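Local coordinates for helicase-like protein (Bacteroides thetaiotaomicron, PDB 2FG1) that probably hydrolyses the bond between ADP-ribose and thymidine in DNA, as a macro-domain protein of otherwise uncharacterised role, at residues T25-D30 against I83-I88; F63-V68 against Y100-Q105. All blocks are in the same frame, centred on the assembly; numbering follows the deposited sequence.

How the interactions relate
Going from the N terminus, strand 22-29 and the residue after it supply 25-30, the first half of interaction 1; after helices 38-45 and 48-59 the chain reaches the loop 63-68, the first half of interaction 2. A hairpin of strands 68-74 and 77-85 then brings 83-88 back beside 25-30, closing the first loop, and 100-105, at the start of helix 100-117, closes the second against 63-68. The two closures therefore cross rather than nest. They meet at Ile83, whose O and N lie 2.9 Å from Gly66 N and Ala67 O respectively, probable hydrogen bonds of the backbone. Together they tie the strand ends of the macro-domain sheet to a helix lying against it.

Interaction 1: residues T25-D30 against I83-I88; sequences THICND and IGQHGI
Cys28 pairs with Ile83 and Asn29 with Gln85 as parallel bridges whose register slips by one residue at a beta bulge, and the short strands cross at 72°. Cys28 O lies at the bulge, taking Gly84 N at 3.0 Å and, more weakly, Gln85 N. Beyond the strands Asp30 grips segment 83-88 with both carboxylate oxygens. OD2 presents its syn lone pair to the His86 ring edge, 2.7 Å from ND1 and in the ring plane, while OD1 receives Gly87 N at 2.8 Å; both bonds are almost straight. With chi1 at 62°, the carboxylate sits between its own backbone N and carbonyl carbon, nearly perpendicular to the imidazole. Cutting this residue back to alanine removes both oxygens, which is likely to leave His86 ND1 and Gly87 N without these acceptors and the imidazole freer to turn. On the face of Asn29, Gln85 CG lies 3.6 Å from Asn29 CB. The Gln85 amide is held at both ends: NE2 donates to Gly87 O and OE1 takes a water shared with Ile27 O. The Asn29 amide itself turns to Gly33 O and Ile31 N. In the sheet, strand 22-29 runs between 120-123 and 77-85, with helix 38-45 packed on His26.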
ATOM      1  N   THR A  25      -0.214  -4.251   0.051  1.00 17.92           N
ATOM      2  CA  THR A  25      -0.018  -2.860  -0.358  1.00 17.99           C
ATOM      3  C   THR A  25      -0.079  -1.946   0.849  1.00 18.11           C
ATOM      4  O   THR A  25      -0.984  -2.072   1.670  1.00 18.64           O
ATOM      5  CB  THR A  25      -1.105  -2.389  -1.344  1.00 18.98           C
ATOM      6  OG1 THR A  25      -2.397  -2.523  -0.732  1.00 19.05           O
ATOM      7  CG2 THR A  25      -1.091  -3.201  -2.618  1.00 20.25           C
ATOM      8  N   HIS A  26       0.845  -0.991   0.942  1.00 17.72           N
ATOM      9  CA  HIS A  26       0.784  -0.009   2.024  1.00 17.73           C
ATOM     10  C   HIS A  26       1.381   1.315   1.552  1.00 18.11           C
ATOM     11  O   HIS A  26       2.095   1.365   0.555  1.00 17.91           O
ATOM     12  CB  HIS A  26       1.480  -0.558   3.273  1.00 18.39           C
ATOM     13  CG  HIS A  26       2.959  -0.632   3.130  1.00 18.12           C
ATOM     14  ND1 HIS A  26       3.806   0.110   3.919  1.00 18.82           N
ATOM     15  CD2 HIS A  26       3.737  -1.295   2.243  1.00 18.67           C
ATOM     16  CE1 HIS A  26       5.054  -0.110   3.538  1.00 18.70           C
ATOM     17  NE2 HIS A  26       5.039  -0.952   2.519  1.00 18.27           N
ATOM     18  N   ILE A  27       1.052   2.383   2.268  1.00 17.49           N
ATOM     19  CA  ILE A  27       1.439   3.736   1.879  1.00 18.21           C
ATOM     20  C   ILE A  27       2.695   4.178   2.613  1.00 18.08           C
ATOM     21  O   ILE A  27       2.738   4.221   3.859  1.00 18.43           O
ATOM     22  CB  ILE A  27       0.304   4.750   2.130  1.00 18.17           C
ATOM     23  CG1 ILE A  27      -0.913   4.426   1.249  1.00 18.78           C
ATOM     24  CG2 ILE A  27       0.791   6.171   1.837  1.00 19.42           C
ATOM     25  CD1 ILE A  27      -2.168   5.242   1.589  1.00 18.67           C
ATOM     26  N   CYS A  28       3.705   4.515   1.812  1.00 17.73           N
ATOM     27  CA  CYS A  28       4.961   5.055   2.284  1.00 17.85           C
ATOM     28  C   CYS A  28       5.021   6.552   2.049  1.00 17.74           C
ATOM     29  O   CYS A  28       4.314   7.112   1.199  1.00 18.22           O
ATOM     30  CB  CYS A  28       6.116   4.383   1.531  1.00 18.16           C
ATOM     31  SG  CYS A  28       6.269   2.633   1.812  1.00 19.64           S
ATOM     32  N   ASN A  29       5.883   7.213   2.805  1.00 17.69           N
ATOM     33  CA  ASN A  29       6.123   8.633   2.581  1.00 17.83           C
ATOM     34  C   ASN A  29       7.252   8.888   1.584  1.00 18.24           C
ATOM     35  O   ASN A  29       8.006   7.972   1.201  1.00 18.29           O
ATOM     36  CB  ASN A  29       6.396   9.346   3.903  1.00 17.76           C
ATOM     37  CG  ASN A  29       7.634   8.825   4.576  1.00 17.48           C
ATOM     38  OD1 ASN A  29       8.751   9.140   4.162  1.00 18.02           O
ATOM     39  ND2 ASN A  29       7.447   7.972   5.580  1.00 18.03           N
ATOM     40  N   ASP A  30       7.361  10.147   1.175  1.00 18.18           N
ATOM     41  CA  ASP A  30       8.344  10.557   0.171  1.00 18.83           C
ATOM     42  C   ASP A  30       9.636  11.141   0.753  1.00 19.23           C
ATOM     43  O   ASP A  30      10.385  11.807   0.031  1.00 20.25           O
ATOM     44  CB  ASP A  30       7.709  11.531  -0.838  1.00 19.22           C
ATOM     45  CG  ASP A  30       7.216  12.816  -0.198  1.00 18.97           C
ATOM     46  OD1 ASP A  30       7.377  12.994   1.032  1.00 18.90           O
ATOM     47  OD2 ASP A  30       6.670  13.663  -0.946  1.00 20.14           O
ATOM     48  N   ILE A  83       4.450   5.066  -2.759  1.00 17.84           N
ATOM     49  CA  ILE A  83       4.718   6.411  -2.242  1.00 18.40           C
ATOM     50  C   ILE A  83       3.473   7.274  -2.412  1.00 18.41           C
ATOM     51  O   ILE A  83       3.192   7.771  -3.505  1.00 18.53           O
ATOM     52  CB  ILE A  83       5.960   7.064  -2.881  1.00 18.33           C
ATOM     53  CG1 ILE A  83       7.194   6.176  -2.689  1.00 19.36           C
ATOM     54  CG2 ILE A  83       6.194   8.446  -2.262  1.00 18.47           C
ATOM     55  CD1 ILE A  83       8.456   6.754  -3.318  1.00 19.93           C
ATOM     56  N   GLY A  84       2.725   7.440  -1.320  1.00 18.67           N
ATOM     57  CA  GLY A  84       1.410   8.079  -1.379  1.00 19.00           C
ATOM     58  C   GLY A  84       1.142   9.159  -0.357  1.00 19.09           C
ATOM     59  O   GLY A  84       0.009   9.623  -0.231  1.00 19.30           O
ATOM     60  N   GLN A  85       2.170   9.547   0.383  1.00 19.21           N
ATOM     61  CA  GLN A  85       2.013  10.652   1.309  1.00 19.68           C
ATOM     62  C   GLN A  85       3.239  11.551   1.283  1.00 19.66           C
ATOM     63  O   GLN A  85       4.369  11.097   1.087  1.00 19.54           O
ATOM     64  CB  GLN A  85       1.658  10.172   2.722  1.00 20.70           C
ATOM     65  CG  GLN A  85       2.813   9.621   3.489  1.00 20.93           C
ATOM     66  CD  GLN A  85       2.442   9.263   4.924  1.00 22.35           C
ATOM     67  OE1 GLN A  85       1.782   8.244   5.162  1.00 24.06           O
ATOM     68  NE2 GLN A  85       2.882  10.084   5.884  1.00 22.61           N
ATOM     69  N   HIS A  86       2.981  12.842   1.451  1.00 19.19           N
ATOM     70  CA  HIS A  86       4.011  13.860   1.385  1.00 19.72           C
ATOM     71  C   HIS A  86       4.461  14.208   2.794  1.00 19.95           C
ATOM     72  O   HIS A  86       3.679  14.727   3.593  1.00 20.23           O
ATOM     73  CB  HIS A  86       3.461  15.095   0.677  1.00 20.00           C
ATOM     74  CG  HIS A  86       4.453  16.204   0.549  1.00 20.67           C
ATOM     75  ND1 HIS A  86       5.685  16.038  -0.047  1.00 20.44           N
ATOM     76  CD2 HIS A  86       4.396  17.498   0.943  1.00 22.43           C
ATOM     77  CE1 HIS A  86       6.342  17.185  -0.023  1.00 21.88           C
ATOM     78  NE2 HIS A  86       5.584  18.084   0.578  1.00 22.55           N
ATOM     79  N   GLY A  87       5.716  13.898   3.097  1.00 20.58           N
ATOM     80  CA  GLY A  87       6.263  14.104   4.434  1.00 22.30           C
ATOM     81  C   GLY A  87       5.628  13.161   5.440  1.00 23.36           C
ATOM     82  O   GLY A  87       4.901  12.226   5.070  1.00 22.89           O
ATOM     83  N   ILE A  88       5.911  13.413   6.714  0.50 24.19           N
ATOM     84  CA  ILE A  88       5.402  12.600   7.817  0.50 25.20           C
ATOM     85  C   ILE A  88       4.323  13.371   8.589  0.50 25.60           C
ATOM     86  O   ILE A  88       3.354  12.780   9.084  0.50 25.74           O
ATOM     87  CB  ILE A  88       6.561  12.155   8.762  0.50 25.16           C
ATOM     88  CG1 ILE A  88       7.592  11.312   7.994  0.50 25.70           C
ATOM     89  CG2 ILE A  88       6.026  11.395   9.983  0.50 25.72           C
ATOM     90  CD1 ILE A  88       8.853  10.973   8.778  0.50 25.70           C
TER
HETATM   91  O   HOH W   1       0.982   5.545   5.671  1.00 28.24           O

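Interaction 2: residues F63-V68 against Y100-Q105; sequences FTLGAV and YDAVRQ
Gly66 meets the first turn of helix 100-117 backbone to backbone: its CA points a C-H at Ala102 O, 3.5 Å away, with an angle of 161° at the hydrogen. The methyl of Ala102 comes up beside Leu65, CB to CB at 3.8 Å, with Leu65 CD2 also near it. One turn further on, Gln105 lies across the glycine. Its CG is anti to the backbone N (chi1 -178°) and the chain stays extended, which carries CG to 3.6 Å from Gly66 O and OE1 to 3.4 Å from Gly66 CA. OE1 lies about where a CB on Gly66 would be, and the backbone angles there call for glycine as well. Those angles belong to a type II beta turn from Thr64 to Ala67, closed by Ala67 N to Thr64 O at 3.0 Å. Backbone bonds from Gly66 and Ala67 to Ile83 fix the turn to strand 77-85, while Phe63 anchors its start among Trp56, Tyr57 and Tyr53. On the helix's other flank, Arg104 forms salt bridges with Glu144 and Glu145 of helix 135-147. Helices layered on a mixed central sheet make the alpha/beta/alpha sandwich of the macro domain; here the type II turn leading into edge strand 68-74 abuts one of those helices.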
ATOM      1  N   PHE A  63      11.809   8.136  -7.087  1.00 21.80           N
ATOM      2  CA  PHE A  63      11.349   8.137  -5.709  1.00 21.08           C
ATOM      3  C   PHE A  63      10.400   9.316  -5.564  1.00 21.43           C
ATOM      4  O   PHE A  63      10.746  10.362  -5.005  1.00 22.46           O
ATOM      5  CB  PHE A  63      12.518   8.219  -4.718  1.00 20.71           C
ATOM      6  CG  PHE A  63      12.123   7.894  -3.305  1.00 19.66           C
ATOM      7  CD1 PHE A  63      12.086   6.569  -2.871  1.00 19.15           C
ATOM      8  CD2 PHE A  63      11.774   8.902  -2.411  1.00 20.43           C
ATOM      9  CE1 PHE A  63      11.702   6.260  -1.583  1.00 19.29           C
ATOM     10  CE2 PHE A  63      11.395   8.602  -1.119  1.00 21.13           C
ATOM     11  CZ  PHE A  63      11.361   7.283  -0.699  1.00 20.35           C
ATOM     12  N   THR A  64       9.204   9.135  -6.110  1.00 20.91           N
ATOM     13  CA  THR A  64       8.259  10.233  -6.289  1.00 20.86           C
ATOM     14  C   THR A  64       6.859   9.780  -5.894  1.00 19.78           C
ATOM     15  O   THR A  64       6.531   8.594  -5.955  1.00 19.33           O
ATOM     16  CB  THR A  64       8.233  10.739  -7.761  1.00 21.47           C
ATOM     17  OG1 THR A  64       8.057   9.637  -8.658  1.00 23.01           O
ATOM     18  CG2 THR A  64       9.529  11.446  -8.104  1.00 23.10           C
ATOM     19  N   LEU A  65       6.031  10.742  -5.500  1.00 19.28           N
ATOM     20  CA  LEU A  65       4.619  10.483  -5.248  1.00 18.81           C
ATOM     21  C   LEU A  65       3.991   9.788  -6.453  1.00 18.52           C
ATOM     22  O   LEU A  65       4.161  10.250  -7.598  1.00 18.77           O
ATOM     23  CB  LEU A  65       3.884  11.794  -4.953  1.00 18.83           C
ATOM     24  CG  LEU A  65       4.176  12.399  -3.577  1.00 19.46           C
ATOM     25  CD1 LEU A  65       3.764  13.863  -3.562  1.00 20.97           C
ATOM     26  CD2 LEU A  65       3.471  11.635  -2.468  1.00 20.55           C
ATOM     27  N   GLY A  66       3.283   8.688  -6.205  1.00 18.37           N
ATOM     28  CA  GLY A  66       2.663   7.929  -7.283  1.00 18.47           C
ATOM     29  C   GLY A  66       3.457   6.717  -7.726  1.00 18.38           C
ATOM     30  O   GLY A  66       2.915   5.863  -8.416  1.00 19.08           O
ATOM     31  N   ALA A  67       4.726   6.629  -7.312  1.00 18.34           N
ATOM     32  CA  ALA A  67       5.583   5.500  -7.682  1.00 18.38           C
ATOM     33  C   ALA A  67       5.399   4.316  -6.735  1.00 18.30           C
ATOM     34  O   ALA A  67       4.978   4.478  -5.580  1.00 18.13           O
ATOM     35  CB  ALA A  67       7.054   5.925  -7.729  1.00 18.95           C
ATOM     36  N   VAL A  68       5.728   3.122  -7.221  1.00 18.08           N
ATOM     37  CA  VAL A  68       5.580   1.894  -6.442  1.00 18.35           C
ATOM     38  C   VAL A  68       6.797   1.010  -6.661  1.00 18.42           C
ATOM     39  O   VAL A  68       7.266   0.856  -7.796  1.00 18.97           O
ATOM     40  CB  VAL A  68       4.303   1.103  -6.862  1.00 18.29           C
ATOM     41  CG1 VAL A  68       4.112  -0.130  -5.975  1.00 18.56           C
ATOM     42  CG2 VAL A  68       3.066   1.991  -6.808  1.00 19.20           C
ATOM     43  N   TYR A 100      -4.244  11.815  -2.158  1.00 18.06           N
ATOM     44  CA  TYR A 100      -5.177  10.860  -2.777  1.00 18.87           C
ATOM     45  C   TYR A 100      -4.846  10.594  -4.234  1.00 18.81           C
ATOM     46  O   TYR A 100      -4.955   9.462  -4.695  1.00 19.35           O
ATOM     47  CB  TYR A 100      -6.625  11.327  -2.647  1.00 19.31           C
ATOM     48  CG  TYR A 100      -7.149  11.365  -1.230  1.00 20.32           C
ATOM     49  CD1 TYR A 100      -7.501  10.191  -0.567  1.00 20.68           C
ATOM     50  CD2 TYR A 100      -7.310  12.575  -0.562  1.00 21.37           C
ATOM     51  CE1 TYR A 100      -7.998  10.219   0.737  1.00 21.15           C
ATOM     52  CE2 TYR A 100      -7.806  12.618   0.743  1.00 22.18           C
ATOM     53  CZ  TYR A 100      -8.139  11.437   1.384  1.00 21.10           C
ATOM     54  OH  TYR A 100      -8.629  11.482   2.667  1.00 21.96           O
ATOM     55  N   ASP A 101      -4.443  11.630  -4.958  1.00 19.12           N
ATOM     56  CA  ASP A 101      -4.049  11.450  -6.361  1.00 19.63           C
ATOM     57  C   ASP A 101      -2.811  10.560  -6.502  1.00 19.13           C
ATOM     58  O   ASP A 101      -2.738   9.702  -7.398  1.00 19.28           O
ATOM     59  CB  ASP A 101      -3.888  12.791  -7.100  1.00 20.50           C
ATOM     60  CG  ASP A 101      -2.887  13.753  -6.440  1.00 22.59           C
ATOM     61  OD1 ASP A 101      -2.511  13.613  -5.252  1.00 23.84           O
ATOM     62  OD2 ASP A 101      -2.490  14.721  -7.132  1.00 27.04           O
ATOM     63  N   ALA A 102      -1.857  10.738  -5.597  1.00 18.79           N
ATOM     64  CA  ALA A 102      -0.683   9.878  -5.572  1.00 18.33           C
ATOM     65  C   ALA A 102      -1.060   8.430  -5.282  1.00 18.17           C
ATOM     66  O   ALA A 102      -0.587   7.513  -5.957  1.00 17.70           O
ATOM     67  CB  ALA A 102       0.335  10.382  -4.549  1.00 18.97           C
ATOM     68  N   VAL A 103      -1.920   8.206  -4.289  1.00 17.69           N
ATOM     69  CA  VAL A 103      -2.350   6.849  -3.976  1.00 18.04           C
ATOM     70  C   VAL A 103      -3.044   6.229  -5.182  1.00 17.43           C
ATOM     71  O   VAL A 103      -2.809   5.072  -5.488  1.00 17.47           O
ATOM     72  CB  VAL A 103      -3.253   6.777  -2.718  1.00 18.21           C
ATOM     73  CG1 VAL A 103      -3.684   5.338  -2.451  1.00 20.28           C
ATOM     74  CG2 VAL A 103      -2.509   7.335  -1.505  1.00 19.29           C
ATOM     75  N   ARG A 104      -3.893   6.992  -5.860  1.00 17.18           N
ATOM     76  CA  ARG A 104      -4.560   6.473  -7.055  1.00 17.59           C
ATOM     77  C   ARG A 104      -3.541   6.065  -8.123  1.00 17.62           C
ATOM     78  O   ARG A 104      -3.655   4.977  -8.702  1.00 17.91           O
ATOM     79  CB  ARG A 104      -5.556   7.472  -7.618  1.00 17.07           C
ATOM     80  CG  ARG A 104      -6.218   6.913  -8.870  1.00 16.56           C
ATOM     81  CD  ARG A 104      -7.150   7.885  -9.520  1.00 17.60           C
ATOM     82  NE  ARG A 104      -8.314   8.224  -8.707  1.00 17.17           N
ATOM     83  CZ  ARG A 104      -9.431   7.501  -8.668  1.00 16.04           C
ATOM     84  NH1 ARG A 104      -9.522   6.340  -9.329  1.00 16.82           N
ATOM     85  NH2 ARG A 104     -10.456   7.915  -7.933  1.00 17.34           N
ATOM     86  N   GLN A 105      -2.542   6.910  -8.359  1.00 17.70           N
ATOM     87  CA  GLN A 105      -1.494   6.580  -9.334  1.00 18.32           C
ATOM     88  C   GLN A 105      -0.758   5.306  -8.923  1.00 17.76           C
ATOM     89  O   GLN A 105      -0.497   4.430  -9.758  1.00 17.52           O
ATOM     90  CB  GLN A 105      -0.526   7.748  -9.525  1.00 18.29           C
ATOM     91  CG  GLN A 105       0.563   7.475 -10.568  1.00 20.51           C
ATOM     92  CD  GLN A 105       1.415   8.680 -10.898  1.00 22.27           C
ATOM     93  OE1 GLN A 105       1.633   9.566 -10.069  1.00 25.99           O
ATOM     94  NE2 GLN A 105       1.894   8.729 -12.138  1.00 27.69           N
TER